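Local coordinates for aminotransferase, class V family protein (Trichomonas vaginalis, PDB 5F8V) that probably converts O-phospho-L-serine and 2-oxoglutarate to 3-phosphooxypyruvate and L-glutamate in serine biosynthesis, as a dimeric pyridoxal-phosphate aminotransferase of class V, at residues Ser105-Ala108 and Phe109-Cys112; Ser179-Phe182 and Leu183-Ile187; Pro306-Pro310 and Asp311-Asn315; Ala320-Lys323 and Phe324-Cys328. All coordinates share one frame; numbering follows the deposited sequence.

Contact 1 of 4, residues Ser105-Ala108 and Phe109-Cys112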
loop_
_atom_site.group_PDB
_atom_site.type_symbol
_atom_site.label_atom_id
_atom_site.label_comp_id
_atom_site.label_asym_id
_atom_site.label_seq_id
_atom_site.Cartn_x
_atom_site.Cartn_y
_atom_site.Cartn_z
ATOM N N SER A 105 12.886 -13.824 -8.770
ATOM C CA SER A 105 12.443 -15.216 -8.589
ATOM C C SER A 105 13.187 -15.884 -7.435
ATOM O O SER A 105 12.574 -16.597 -6.637
ATOM C CB SER A 105 12.620 -16.028 -9.867
ATOM O OG SER A 105 13.932 -15.912 -10.364
ATOM N N LYS A 106 14.493 -15.614 -7.333
ATOM C CA LYS A 106 15.301 -16.112 -6.211
ATOM C C LYS A 106 14.792 -15.551 -4.890
ATOM O O LYS A 106 14.693 -16.291 -3.915
ATOM C CB LYS A 106 16.789 -15.777 -6.379
ATOM C CG LYS A 106 17.705 -16.484 -5.367
ATOM C CD LYS A 106 19.066 -15.805 -5.245
ATOM C CE LYS A 106 19.996 -16.577 -4.308
ATOM N NZ LYS A 106 19.495 -16.611 -2.900
ATOM N N LYS A 107 14.492 -14.252 -4.852
ATOM C CA LYS A 107 13.872 -13.649 -3.661
ATOM C C LYS A 107 12.545 -14.319 -3.296
ATOM O O LYS A 107 12.273 -14.561 -2.124
ATOM C CB LYS A 107 13.644 -12.136 -3.825
ATOM C CG LYS A 107 14.877 -11.227 -3.769
ATOM C CD LYS A 107 15.881 -11.565 -2.672
ATOM C CE LYS A 107 15.322 -11.395 -1.261
ATOM N NZ LYS A 107 15.876 -12.414 -0.314
ATOM N N ALA A 108 11.724 -14.620 -4.291
ATOM C CA ALA A 108 10.431 -15.281 -4.034
ATOM C C ALA A 108 10.641 -16.689 -3.464
ATOM O O ALA A 108 9.995 -17.087 -2.488
ATOM C CB ALA A 108 9.599 -15.324 -5.304
ATOM N N PHE A 109 11.572 -17.420 -4.076
ATOM C CA PHE A 109 11.993 -18.725 -3.586
ATOM C C PHE A 109 12.467 -18.652 -2.137
ATOM O O PHE A 109 12.037 -19.466 -1.312
ATOM C CB PHE A 109 13.078 -19.302 -4.504
ATOM C CG PHE A 109 13.822 -20.484 -3.935
ATOM C CD1 PHE A 109 15.127 -20.342 -3.470
ATOM C CD2 PHE A 109 13.234 -21.748 -3.902
ATOM C CE1 PHE A 109 15.830 -21.438 -2.969
ATOM C CE2 PHE A 109 13.927 -22.847 -3.394
ATOM C CZ PHE A 109 15.228 -22.691 -2.928
ATOM N N ASP A 110 13.321 -17.673 -1.824
ATOM C CA ASP A 110 13.899 -17.551 -0.478
ATOM C C ASP A 110 12.847 -17.244 0.594
ATOM O O ASP A 110 12.964 -17.720 1.728
ATOM C CB ASP A 110 14.989 -16.470 -0.436
ATOM C CG ASP A 110 16.253 -16.852 -1.210
ATOM O OD1 ASP A 110 16.529 -18.051 -1.424
ATOM O OD2 ASP A 110 16.988 -15.933 -1.606
ATOM N N GLU A 111 11.834 -16.449 0.250
ATOM C CA GLU A 111 10.765 -16.144 1.202
ATOM C C GLU A 111 9.925 -17.385 1.525
ATOM O O GLU A 111 9.615 -17.634 2.693
ATOM C CB GLU A 111 9.908 -14.962 0.713
ATOM C CG GLU A 111 8.643 -14.645 1.516
ATOM C CD GLU A 111 8.884 -14.217 2.958
ATOM O OE1 GLU A 111 10.028 -14.242 3.460
ATOM O OE2 GLU A 111 7.897 -13.843 3.618
ATOM N N CYS A 112 9.582 -18.167 0.504
ATOM C CA CYS A 112 8.879 -19.440 0.717
ATOM C C CYS A 112 9.727 -20.425 1.561
ATOM O O CYS A 112 9.214 -21.054 2.486
ATOM C CB CYS A 112 8.486 -20.077 -0.611
ATOM S SG CYS A 112 7.335 -21.469 -0.435
#
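Lys106 NZ and Asp110 OD2 form a salt bridge of 2.9 Å, one helical turn apart, with the ammonium on the syn lone pair of the carboxylate oxygen. The lysine chain leaves with CG anti to the backbone N (chi1 -170°) and stays extended until a bend at its last torsion turns NZ toward the carboxylate. A second ammonium joins the network more loosely, Lys107 NZ standing 3.9 Å from the same Asp110 OD2. Two positive charges around one acid would probably favour its ionised form. Beneath them runs regular alpha-helical i to i+4 bonding: Asp110 N reaches Lys106 O at 2.9 Å, and Phe109 N meets Ser105 O at the same length, nearly straight at 169°. Phe109 CB rests 3.5 Å from Lys106 O, and its ring turns to the sheet. Ser105 OG is held by Glu157 and Thr101 N, while Glu111 bonds to Ser83 and to Ile229 N of the second subunit. The helix 103-115 is the crossover of a beta-alpha-beta unit: Phe109 and Cys112 pack on strands 95-98 and 121-124, and Ala108 lies against Tyr98 and against Tyr152 of strand 148-154.

Contact 2 of 4, residues Ser179-Phe182 and Leu183-Ile187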
loop_
_atom_site.group_PDB
_atom_site.type_symbol
_atom_site.label_atom_id
_atom_site.label_comp_id
_atom_site.label_asym_id
_atom_site.label_seq_id
_atom_site.Cartn_x
_atom_site.Cartn_y
_atom_site.Cartn_z
ATOM N N SER A 179 5.823 -8.336 -12.544
ATOM C CA SER A 179 5.918 -6.968 -12.012
ATOM C C SER A 179 6.482 -5.999 -13.049
ATOM O O SER A 179 5.875 -4.958 -13.327
ATOM C CB SER A 179 6.716 -6.948 -10.715
ATOM O OG SER A 179 5.926 -7.471 -9.654
ATOM N N SER A 180 7.572 -6.385 -13.696
ATOM C CA SER A 180 8.264 -5.495 -14.632
ATOM C C SER A 180 7.856 -5.623 -16.105
ATOM O O SER A 180 8.427 -4.932 -16.949
ATOM C CB SER A 180 9.773 -5.690 -14.487
ATOM O OG SER A 180 10.117 -7.051 -14.663
ATOM N N ASN A 181 6.893 -6.485 -16.437
ATOM C CA ASN A 181 6.372 -6.524 -17.818
ATOM C C ASN A 181 4.838 -6.598 -17.955
ATOM O O ASN A 181 4.319 -6.885 -19.043
ATOM C CB ASN A 181 7.091 -7.620 -18.637
ATOM C CG ASN A 181 6.542 -9.022 -18.397
ATOM O OD1 ASN A 181 5.768 -9.262 -17.479
ATOM N ND2 ASN A 181 6.961 -9.962 -19.235
ATOM N N PHE A 182 4.124 -6.294 -16.872
ATOM C CA PHE A 182 2.664 -6.390 -16.856
ATOM C C PHE A 182 2.089 -5.322 -17.751
ATOM O O PHE A 182 2.448 -4.152 -17.614
ATOM C CB PHE A 182 2.117 -6.197 -15.438
ATOM C CG PHE A 182 0.678 -6.594 -15.276
ATOM C CD1 PHE A 182 -0.269 -5.676 -14.824
ATOM C CD2 PHE A 182 0.274 -7.895 -15.536
ATOM C CE1 PHE A 182 -1.599 -6.049 -14.657
ATOM C CE2 PHE A 182 -1.050 -8.276 -15.372
ATOM C CZ PHE A 182 -1.987 -7.354 -14.932
ATOM N N LEU A 183 1.209 -5.734 -18.661
ATOM C CA LEU A 183 0.565 -4.848 -19.653
ATOM C C LEU A 183 1.551 -4.246 -20.674
ATOM O O LEU A 183 1.278 -3.204 -21.277
ATOM C CB LEU A 183 -0.279 -3.756 -18.973
ATOM C CG LEU A 183 -1.288 -4.262 -17.934
ATOM C CD1 LEU A 183 -1.747 -3.126 -17.043
ATOM C CD2 LEU A 183 -2.480 -4.935 -18.616
ATOM N N SER A 184 2.682 -4.926 -20.877
ATOM C CA SER A 184 3.625 -4.579 -21.935
ATOM C C SER A 184 3.368 -5.425 -23.174
ATOM O O SER A 184 3.964 -5.170 -24.215
ATOM C CB SER A 184 5.062 -4.775 -21.452
ATOM O OG SER A 184 5.398 -6.148 -21.371
ATOM N N ARG A 185 2.497 -6.435 -23.047
ATOM C CA ARG A 185 2.119 -7.309 -24.152
ATOM C C ARG A 185 0.877 -8.150 -23.805
ATOM O O ARG A 185 0.504 -8.252 -22.631
ATOM C CB ARG A 185 3.279 -8.239 -24.516
ATOM C CG ARG A 185 3.821 -9.033 -23.343
ATOM C CD ARG A 185 4.942 -9.935 -23.807
ATOM N NE ARG A 185 5.435 -10.795 -22.737
ATOM C CZ ARG A 185 6.597 -11.455 -22.766
ATOM N NH1 ARG A 185 7.411 -11.385 -23.823
ATOM N NH2 ARG A 185 6.947 -12.207 -21.731
ATOM N N PRO A 186 0.245 -8.775 -24.817
ATOM C CA PRO A 186 -0.891 -9.648 -24.508
ATOM C C PRO A 186 -0.487 -10.897 -23.732
ATOM O O PRO A 186 0.668 -11.320 -23.801
ATOM C CB PRO A 186 -1.425 -10.045 -25.897
ATOM C CG PRO A 186 -0.887 -9.010 -26.829
ATOM C CD PRO A 186 0.465 -8.684 -26.270
ATOM N N ILE A 187 -1.437 -11.458 -22.995
ATOM C CA ILE A 187 -1.254 -12.721 -22.299
ATOM C C ILE A 187 -2.199 -13.730 -22.949
ATOM O O ILE A 187 -3.382 -13.446 -23.099
ATOM C CB ILE A 187 -1.552 -12.576 -20.789
ATOM C CG1 ILE A 187 -0.462 -11.723 -20.117
ATOM C CG2 ILE A 187 -1.635 -13.940 -20.120
ATOM C CD1 ILE A 187 -0.787 -11.297 -18.696
#
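Leu183 lays its CG over one face of the Phe182 ring, a CH-pi contact 4.0 Å from the ring centroid and 28° off the ring normal. The two side chains run alongside each other in the same direction, with Leu183 CD1 also close to the CD1-CE1 side of the ring. They occupy the central positions of a type II beta turn from Asn181 to Ser184, in the loop between strands 174-177 and 193-199; Leu183 has the positive phi that a type II turn favours at its third residue. Both side chains reach Leu63 of helix 46-63, while the ring also meets Ile196 and Ala198 of strand 193-199. Ile187, further along, brings CD1 to 4.5 Å from Phe182 CE2.

On the polar side, Asn181 O closes the turn by accepting twice from Ser184, whose N lies 3.1 Å away. Both donors come from the same face of the carbonyl plane, and the backbone N stands well above that plane. Ser184 OG also bonds to Arg302, so the hydroxyl ties the turn to a neighbouring loop. Asn181 ND2 and Arg185 NH2 approach to 3.4 Å, yet both are donors; the shared acceptor Asp155 OD2 draws them together, and Phe164 O takes a further bond from the guanidinium. Amide and guanidinium planes are 63° apart. With chi1 of 74°, Ser184 OG sits between its own backbone N and carbonyl carbon, folded back over the turn to reach Asn181 O at 2.7 Å.

Contact 3 of 4, residues Pro306-Pro310 and Asp311-Asn315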
loop_
_atom_site.group_PDB
_atom_site.type_symbol
_atom_site.label_atom_id
_atom_site.label_comp_id
_atom_site.label_asym_id
_atom_site.label_seq_id
_atom_site.Cartn_x
_atom_site.Cartn_y
_atom_site.Cartn_z
ATOM N N PRO A 306 20.191 -4.341 -19.484
ATOM C CA PRO A 306 21.509 -4.108 -18.903
ATOM C C PRO A 306 22.586 -4.104 -19.980
ATOM O O PRO A 306 22.418 -4.702 -21.050
ATOM C CB PRO A 306 21.706 -5.269 -17.916
ATOM C CG PRO A 306 20.673 -6.280 -18.256
ATOM C CD PRO A 306 19.585 -5.605 -19.033
ATOM N N PHE A 307 23.656 -3.373 -19.710
ATOM C CA PHE A 307 24.851 -3.406 -20.547
ATOM C C PHE A 307 26.035 -2.888 -19.748
ATOM O O PHE A 307 25.873 -2.184 -18.756
ATOM C CB PHE A 307 24.659 -2.645 -21.869
ATOM C CG PHE A 307 24.293 -1.189 -21.720
ATOM C CD1 PHE A 307 22.978 -0.804 -21.474
ATOM C CD2 PHE A 307 25.252 -0.194 -21.896
ATOM C CE1 PHE A 307 22.635 0.534 -21.374
ATOM C CE2 PHE A 307 24.919 1.150 -21.789
ATOM C CZ PHE A 307 23.609 1.519 -21.536
ATOM N N PHE A 308 27.224 -3.282 -20.174
ATOM C CA PHE A 308 28.430 -3.081 -19.392
ATOM C C PHE A 308 29.576 -2.576 -20.237
ATOM O O PHE A 308 29.560 -2.673 -21.461
ATOM C CB PHE A 308 28.836 -4.402 -18.738
ATOM C CG PHE A 308 27.831 -4.923 -17.764
ATOM C CD1 PHE A 308 27.955 -4.652 -16.410
ATOM C CD2 PHE A 308 26.763 -5.695 -18.200
ATOM C CE1 PHE A 308 27.019 -5.132 -15.504
ATOM C CE2 PHE A 308 25.821 -6.170 -17.303
ATOM C CZ PHE A 308 25.949 -5.888 -15.953
ATOM N N ARG A 309 30.591 -2.063 -19.549
ATOM C CA ARG A 309 31.909 -1.869 -20.149
ATOM C C ARG A 309 32.337 -3.237 -20.689
ATOM O O ARG A 309 31.869 -4.257 -20.177
ATOM C CB ARG A 309 32.924 -1.402 -19.099
ATOM C CG ARG A 309 32.694 -0.002 -18.562
ATOM C CD ARG A 309 33.606 0.346 -17.392
ATOM N NE ARG A 309 33.494 -0.632 -16.303
ATOM C CZ ARG A 309 34.337 -1.646 -16.072
ATOM N NH1 ARG A 309 35.415 -1.854 -16.836
ATOM N NH2 ARG A 309 34.092 -2.478 -15.064
ATOM N N PRO A 310 33.231 -3.274 -21.698
ATOM C CA PRO A 310 33.583 -4.543 -22.366
ATOM C C PRO A 310 33.920 -5.737 -21.446
ATOM O O PRO A 310 33.580 -6.881 -21.779
ATOM C CB PRO A 310 34.799 -4.155 -23.216
ATOM C CG PRO A 310 34.594 -2.714 -23.503
ATOM C CD PRO A 310 34.033 -2.155 -22.230
ATOM N N ASP A 311 34.552 -5.462 -20.304
ATOM C CA ASP A 311 34.901 -6.486 -19.308
ATOM C C ASP A 311 34.112 -6.336 -17.998
ATOM O O ASP A 311 34.520 -6.851 -16.954
ATOM C CB ASP A 311 36.424 -6.470 -19.041
ATOM C CG ASP A 311 36.960 -5.084 -18.648
ATOM O OD1 ASP A 311 36.185 -4.251 -18.121
ATOM O OD2 ASP A 311 38.166 -4.826 -18.879
ATOM N N GLY A 312 32.963 -5.664 -18.060
ATOM C CA GLY A 312 32.243 -5.247 -16.853
ATOM C C GLY A 312 31.464 -6.321 -16.110
ATOM O O GLY A 312 31.066 -6.105 -14.961
ATOM N N TYR A 313 31.228 -7.470 -16.746
ATOM C CA TYR A 313 30.481 -8.561 -16.091
ATOM C C TYR A 313 31.262 -9.161 -14.920
ATOM O O TYR A 313 30.733 -9.282 -13.818
ATOM C CB TYR A 313 30.089 -9.658 -17.093
ATOM C CG TYR A 313 28.778 -9.410 -17.806
ATOM C CD1 TYR A 313 27.557 -9.669 -17.177
ATOM C CD2 TYR A 313 28.752 -8.933 -19.114
ATOM C CE1 TYR A 313 26.345 -9.456 -17.831
ATOM C CE2 TYR A 313 27.550 -8.710 -19.774
ATOM C CZ TYR A 313 26.349 -8.972 -19.131
ATOM O OH TYR A 313 25.172 -8.749 -19.807
ATOM N N GLU A 314 32.522 -9.503 -15.170
ATOM C CA GLU A 314 33.388 -10.143 -14.178
ATOM C C GLU A 314 34.447 -9.213 -13.547
ATOM O O GLU A 314 34.998 -9.555 -12.498
ATOM C CB GLU A 314 34.050 -11.373 -14.814
ATOM C CG GLU A 314 33.034 -12.431 -15.246
ATOM C CD GLU A 314 33.618 -13.511 -16.138
ATOM O OE1 GLU A 314 34.633 -14.127 -15.747
ATOM O OE2 GLU A 314 33.048 -13.757 -17.229
ATOM N N ASN A 315 34.723 -8.058 -14.165
ATOM C CA ASN A 315 35.707 -7.083 -13.645
ATOM C C ASN A 315 35.046 -5.753 -13.280
ATOM O O ASN A 315 34.909 -4.874 -14.123
ATOM C CB ASN A 315 36.830 -6.849 -14.668
ATOM C CG ASN A 315 37.501 -8.136 -15.108
ATOM O OD1 ASN A 315 37.230 -8.652 -16.198
ATOM N ND2 ASN A 315 38.371 -8.671 -14.258
#
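Arg309 NH2 donates to Asn315 O at 2.7 Å, with the oxygen lying in the guanidinium plane and the nitrogen in the carbonyl plane. The neighbouring NH1 makes a salt bridge with Asp311, whose OD1 lies 2.8 Å from Arg309 NH1; its hydrogen bond is weak, since the N-H points poorly at the oxygen, and the guanidinium and carboxylate planes are turned 61° from each other. A bend at chi3 (-55°) turns the arginine back across the loop, placing one face of the guanidinium over Gly312 CA. NE is engaged by Asp321, so acids and a carbonyl surround the group and probably stabilise its charge. Deeper in, the rings of Phe308 and Tyr313 meet obliquely, their planes at 42° and centroids 4.2 Å apart. Phe308 CE2 comes to 3.4 Å from Tyr313 CE1, over the tyrosine face. Tyr313 OH bonds to Arg294 N, fixing the far end of that ring, while Phe308 packs on Val342. Gly312 N bonds to Arg309 O at 2.8 Å, closing a type I beta turn with Pro310 at its second position, in the link from strand 304-307 to helix 318-329.

Contact 4 of 4, residues Ala320-Lys323 and Phe324-Cys328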
loop_
_atom_site.group_PDB
_atom_site.type_symbol
_atom_site.label_atom_id
_atom_site.label_comp_id
_atom_site.label_asym_id
_atom_site.label_seq_id
_atom_site.Cartn_x
_atom_site.Cartn_y
_atom_site.Cartn_z
ATOM N N ALA A 320 34.995 3.770 -13.417
ATOM C CA ALA A 320 34.849 3.722 -14.881
ATOM C C ALA A 320 33.379 3.746 -15.313
ATOM O O ALA A 320 33.030 4.414 -16.291
ATOM C CB ALA A 320 35.547 2.500 -15.456
ATOM N N ASP A 321 32.530 3.014 -14.586
ATOM C CA ASP A 321 31.074 3.087 -14.765
ATOM C C ASP A 321 30.574 4.525 -14.568
ATOM O O ASP A 321 29.799 5.036 -15.379
ATOM C CB ASP A 321 30.340 2.200 -13.745
ATOM C CG ASP A 321 30.503 0.703 -13.998
ATOM O OD1 ASP A 321 31.158 0.265 -14.970
ATOM O OD2 ASP A 321 29.944 -0.055 -13.179
ATOM N N ALA A 322 31.024 5.167 -13.486
ATOM C CA ALA A 322 30.594 6.523 -13.138
ATOM C C ALA A 322 30.820 7.551 -14.252
ATOM O O ALA A 322 30.049 8.499 -14.361
ATOM C CB ALA A 322 31.261 6.993 -11.847
ATOM N N LYS A 323 31.856 7.361 -15.068
ATOM C CA LYS A 323 32.152 8.279 -16.179
ATOM C C LYS A 323 31.044 8.306 -17.239
ATOM O O LYS A 323 30.593 9.384 -17.620
ATOM C CB LYS A 323 33.488 7.946 -16.846
ATOM C CG LYS A 323 34.723 8.382 -16.074
ATOM C CD LYS A 323 35.980 7.893 -16.783
ATOM C CE LYS A 323 37.229 8.591 -16.271
ATOM N NZ LYS A 323 37.447 8.339 -14.819
ATOM N N PHE A 324 30.613 7.134 -17.714
ATOM C CA PHE A 324 29.497 7.069 -18.680
ATOM C C PHE A 324 28.151 7.430 -18.047
ATOM O O PHE A 324 27.308 8.042 -18.701
ATOM C CB PHE A 324 29.406 5.702 -19.376
ATOM C CG PHE A 324 28.279 5.608 -20.381
ATOM C CD1 PHE A 324 27.144 4.842 -20.114
ATOM C CD2 PHE A 324 28.336 6.317 -21.578
ATOM C CE1 PHE A 324 26.102 4.767 -21.036
ATOM C CE2 PHE A 324 27.297 6.254 -22.496
ATOM C CZ PHE A 324 26.181 5.474 -22.228
ATOM N N VAL A 325 27.942 7.045 -16.790
ATOM C CA VAL A 325 26.701 7.380 -16.078
ATOM C C VAL A 325 26.543 8.894 -15.977
ATOM O O VAL A 325 25.463 9.441 -16.245
ATOM C CB VAL A 325 26.649 6.736 -14.667
ATOM C CG1 VAL A 325 25.536 7.326 -13.811
ATOM C CG2 VAL A 325 26.459 5.229 -14.785
ATOM N N ASN A 326 27.618 9.557 -15.568
ATOM C CA ASN A 326 27.621 11.016 -15.469
ATOM C C ASN A 326 27.550 11.703 -16.816
ATOM O O ASN A 326 26.918 12.748 -16.931
ATOM C CB ASN A 326 28.820 11.490 -14.648
ATOM C CG ASN A 326 28.566 11.337 -13.169
ATOM O OD1 ASN A 326 27.762 12.084 -12.596
ATOM N ND2 ASN A 326 29.200 10.356 -12.546
ATOM N N PHE A 327 28.170 11.097 -17.826
ATOM C CA PHE A 327 28.022 11.515 -19.221
ATOM C C PHE A 327 26.544 11.539 -19.630
ATOM O O PHE A 327 26.088 12.487 -20.280
ATOM C CB PHE A 327 28.811 10.570 -20.128
ATOM C CG PHE A 327 28.862 10.986 -21.566
ATOM C CD1 PHE A 327 28.033 10.382 -22.513
ATOM C CD2 PHE A 327 29.765 11.963 -21.989
ATOM C CE1 PHE A 327 28.097 10.753 -23.848
ATOM C CE2 PHE A 327 29.832 12.331 -23.326
ATOM C CZ PHE A 327 28.993 11.732 -24.254
ATOM N N CYS A 328 25.813 10.495 -19.235
ATOM C CA CYS A 328 24.369 10.412 -19.463
ATOM C C CYS A 328 23.583 11.383 -18.584
ATOM O O CYS A 328 22.727 12.099 -19.102
ATOM C CB CYS A 328 23.863 8.985 -19.249
ATOM S SG CYS A 328 24.510 7.823 -20.454
#
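Asn326 folds its side chain back along helix 318-329, so that Ala322 O, one alpha-helical turn earlier, accepts from both its amide and its backbone. ND2 lies 2.7 Å from Ala322 O, and Asn326 N is 2.9 Å from the same oxygen. The two donors arrive from opposite faces of the carbonyl plane, ND2 standing above it. With CG anti to the carbonyl carbon (chi1 -79°), the amide is directed toward the preceding turn; the oxygen is itself tilted slightly out of the amide plane.

Phe324 and Phe327 adopt a different first torsion from Asn326, and their rings project from the helix. Phe324 enters an aromatic cluster, edge-to-face with Trp368 and Phe345, and Phe327 meets Trp368 in the same manner. One face of the Phe324 ring is covered by Cys328 SG, offset toward the rim. Asp321 also points away from the following turn, and its carboxylate accepts from Gly344 N besides meeting Arg309, joining the helix to neighbouring loops. Lys323, on the exposed side of the helix, packs its side chain on Trp368 as well. Val325 spreads its two methyls, CG1 anti to the backbone N and CG2 anti to the carbonyl carbon. This brings CG2 back along the helix to 3.4 Å from Asp321 O, which also accepts from Val325 N at 3.1 Å.

How the contacts relate
Contacts 1 and 2 are buried and belong to the region of the seven-stranded sheet, one in a crossover helix, the other in a loop between two strands. Contacts 3 and 4 are partly exposed and lie farther from the chain centre. Those two touch, through the pair Arg309 and Asp321 and through the ring of Phe307, which packs on Phe324 and joins strand 304-307 to the helix that follows. Contacts 1 and 4 share helical bonding, yet one adds a salt-bridge network and the other an amide folded onto a carbonyl. Contacts 2 and 3 are both built on beta turns, of type II and type I.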